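Local atomic coordinates of carbohydrate deacetylase (Enterococcus faecalis, PDB entry 2I5I), a protein that probably removes acetyl groups from acetylated carbohydrates, a magnesium-dependent step in the breakdown of oligosaccharides. Residues 115-118 with 119-122. Sequence-based numbering, arbitrary orientation.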
ATOM      1  N   ILE A 115     -10.534  -9.242  23.491  1.00 19.06           N
ATOM      2  CA  ILE A 115      -9.702  -8.040  23.602  1.00 24.66           C
ATOM      3  C   ILE A 115      -8.394  -8.199  22.828  1.00 20.42           C
ATOM      4  O   ILE A 115      -7.917  -7.257  22.202  1.00 27.61           O
ATOM      5  CB  ILE A 115      -9.416  -7.724  25.069  1.00 24.22           C
ATOM      6  CG1 ILE A 115     -10.696  -7.154  25.735  1.00 23.85           C
ATOM      7  CG2 ILE A 115      -8.248  -6.811  25.282  1.00 22.69           C
ATOM      8  CD1 ILE A 115     -11.105  -8.084  26.842  1.00 36.02           C
ATOM      9  N   SER A 116      -7.851  -9.405  22.860  1.00 20.45           N
ATOM     10  CA  SER A 116      -6.622  -9.731  22.159  1.00 19.66           C
ATOM     11  C   SER A 116      -6.832  -9.602  20.644  1.00 24.60           C
ATOM     12  O   SER A 116      -5.958  -9.036  20.001  1.00 20.10           O
ATOM     13  CB  SER A 116      -6.115 -11.116  22.513  1.00 20.06           C
ATOM     14  OG  SER A 116      -5.783 -11.175  23.889  1.00 23.68           O
ATOM     15  N   PHE A 117      -7.939 -10.104  20.119  1.00 21.29           N
ATOM     16  CA  PHE A 117      -8.253  -9.893  18.713  1.00 16.00           C
ATOM     17  C   PHE A 117      -8.145  -8.409  18.375  1.00 23.65           C
ATOM     18  O   PHE A 117      -7.587  -8.047  17.329  1.00 22.10           O
ATOM     19  CB  PHE A 117      -9.658 -10.388  18.378  1.00 19.49           C
ATOM     20  CG  PHE A 117     -10.103 -10.315  16.932  1.00 17.50           C
ATOM     21  CD1 PHE A 117     -10.535  -9.186  16.281  1.00 20.88           C
ATOM     22  CD2 PHE A 117     -10.059 -11.487  16.180  1.00 23.24           C
ATOM     23  CE1 PHE A 117     -10.885  -9.140  14.945  1.00 18.76           C
ATOM     24  CE2 PHE A 117     -10.414 -11.485  14.845  1.00 17.77           C
ATOM     25  CZ  PHE A 117     -10.823 -10.324  14.223  1.00 17.81           C
HETATM   26  N   MSE A 118      -8.765  -7.583  19.218  1.00 20.15           N
HETATM   27  CA  MSE A 118      -8.892  -6.169  18.842  1.00 24.24           C
HETATM   28  C   MSE A 118      -7.554  -5.439  18.913  1.00 21.14           C
HETATM   29  O   MSE A 118      -7.459  -4.290  18.483  1.00 22.75           O
HETATM   30  CB  MSE A 118     -10.007  -5.472  19.656  1.00 26.70           C
HETATM   31  CG  MSE A 118     -11.368  -5.957  19.154  1.00 39.58           C
HETATM   32 SE   MSE A 118     -12.863  -5.270  19.930  0.75 29.04          SE
HETATM   33  CE  MSE A 118     -12.368  -5.240  21.611  1.00  9.01           C
ATOM     34  N   LYS A 119      -6.497  -6.071  19.396  1.00 18.74           N
ATOM     35  CA  LYS A 119      -5.137  -5.524  19.294  1.00 25.52           C
ATOM     36  C   LYS A 119      -4.701  -5.445  17.828  1.00 25.04           C
ATOM     37  O   LYS A 119      -3.758  -4.718  17.494  1.00 23.20           O
ATOM     38  CB  LYS A 119      -4.161  -6.352  20.127  1.00 25.34           C
ATOM     39  CG  LYS A 119      -4.376  -6.176  21.630  1.00 27.62           C
ATOM     40  CD  LYS A 119      -3.340  -6.894  22.480  1.00 37.48           C
ATOM     41  CE  LYS A 119      -3.942  -7.238  23.836  1.00 45.80           C
ATOM     42  NZ  LYS A 119      -2.991  -7.997  24.693  1.00 64.13           N
ATOM     43  N   SER A 120      -5.409  -6.143  16.950  1.00 22.88           N
ATOM     44  CA  SER A 120      -5.211  -6.051  15.509  1.00 20.83           C
ATOM     45  C   SER A 120      -5.675  -4.721  14.931  1.00 24.24           C
ATOM     46  O   SER A 120      -5.542  -4.446  13.730  1.00 24.81           O
ATOM     47  CB  SER A 120      -5.975  -7.221  14.886  1.00 21.30           C
ATOM     48  OG  SER A 120      -7.356  -6.925  14.782  1.00 23.17           O
ATOM     49  N   GLY A 121      -6.273  -3.875  15.767  1.00 22.69           N
ATOM     50  CA  GLY A 121      -6.937  -2.652  15.388  1.00 25.30           C
ATOM     51  C   GLY A 121      -8.311  -2.802  14.777  1.00 24.89           C
ATOM     52  O   GLY A 121      -8.928  -1.819  14.342  1.00 30.50           O
ATOM     53  N   ARG A 122      -8.850  -3.991  14.736  1.00 24.90           N
ATOM     54  CA  ARG A 122     -10.087  -4.355  14.090  1.00 23.99           C
ATOM     55  C   ARG A 122     -11.030  -5.056  15.087  1.00 27.59           C
ATOM     56  O   ARG A 122     -10.595  -5.860  15.894  1.00 23.12           O
ATOM     57  CB  ARG A 122      -9.930  -5.317  12.928  1.00 28.51           C
ATOM     58  CG  ARG A 122      -9.890  -4.823  11.501  1.00 41.04           C
ATOM     59  CD  ARG A 122      -9.469  -5.990  10.608  1.00 39.88           C
ATOM     60  NE  ARG A 122     -10.578  -6.602   9.882  1.00 29.33           N
ATOM     61  CZ  ARG A 122     -10.486  -7.305   8.762  1.00 40.32           C
ATOM     62  NH1 ARG A 122      -9.306  -7.519   8.184  1.00 31.30           N
ATOM     63  NH2 ARG A 122     -11.579  -7.812   8.188  1.00 37.37           N
TER
HETATM   64  O   HOH W   1      -3.273 -10.422  24.159  1.00 39.13           O
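The ring of Phe117 meets the carbonyl of Arg122 at its edge: the oxygen lies near the ring plane, 3.3 Å from Phe117 CD1, where the slightly positive aromatic hydrogens suit a carbonyl. Ser120 OG approaches the same ring obliquely. With CG anti to the backbone N (chi1 -176°), the ring swings forward along the chain to reach the loop. Arg122 O also receives the CA-H of Met118 (CA to O 3.4 Å) and lies against CG of that selenomethionine, so C-H groups of Phe117 and Met118 both meet this oxygen.

Backbone bonds here run from residue i+3 to residue i, the 3-10 spacing. Lys119 N bonds to Ser116 O at 3.1 Å, with a weak second reach to Ile115 O, and Gly121 N closes on Met118 O at 3.0 Å. Phe117 O is gripped twice by one residue, by Ser120 N in the same i+3 pattern and by Ser120 OG, the latter 2.8 Å away. The hydroxyl in turn accepts from Arg122 N (3.3 Å), forming an ST turn; a short serine can thus tie the helix carbonyl to the departing chain. Gly121 takes a positive phi of 77°, easily adopted without a side chain, where the chain bends away from the helix direction. Lys119 runs extended back along the helix, its methylenes over Ser116 O, and its NZ gives a bond to a water that donates to Ser116 OG; that hydroxyl is also bonded to Ala112 O.

The contact lies where helix 103-117 gives way to the loop that leads to strand 127-129 of the parallel sheet. Phe117 packs on Phe45 and Met49 of helix 45-55 and on Ile61 and Val63 of strand 60-65, while Arg122 NH2 holds Leu59 O just before that strand; Met118 and Lys119 pack on Glu259 and Leu255 of the second subunit.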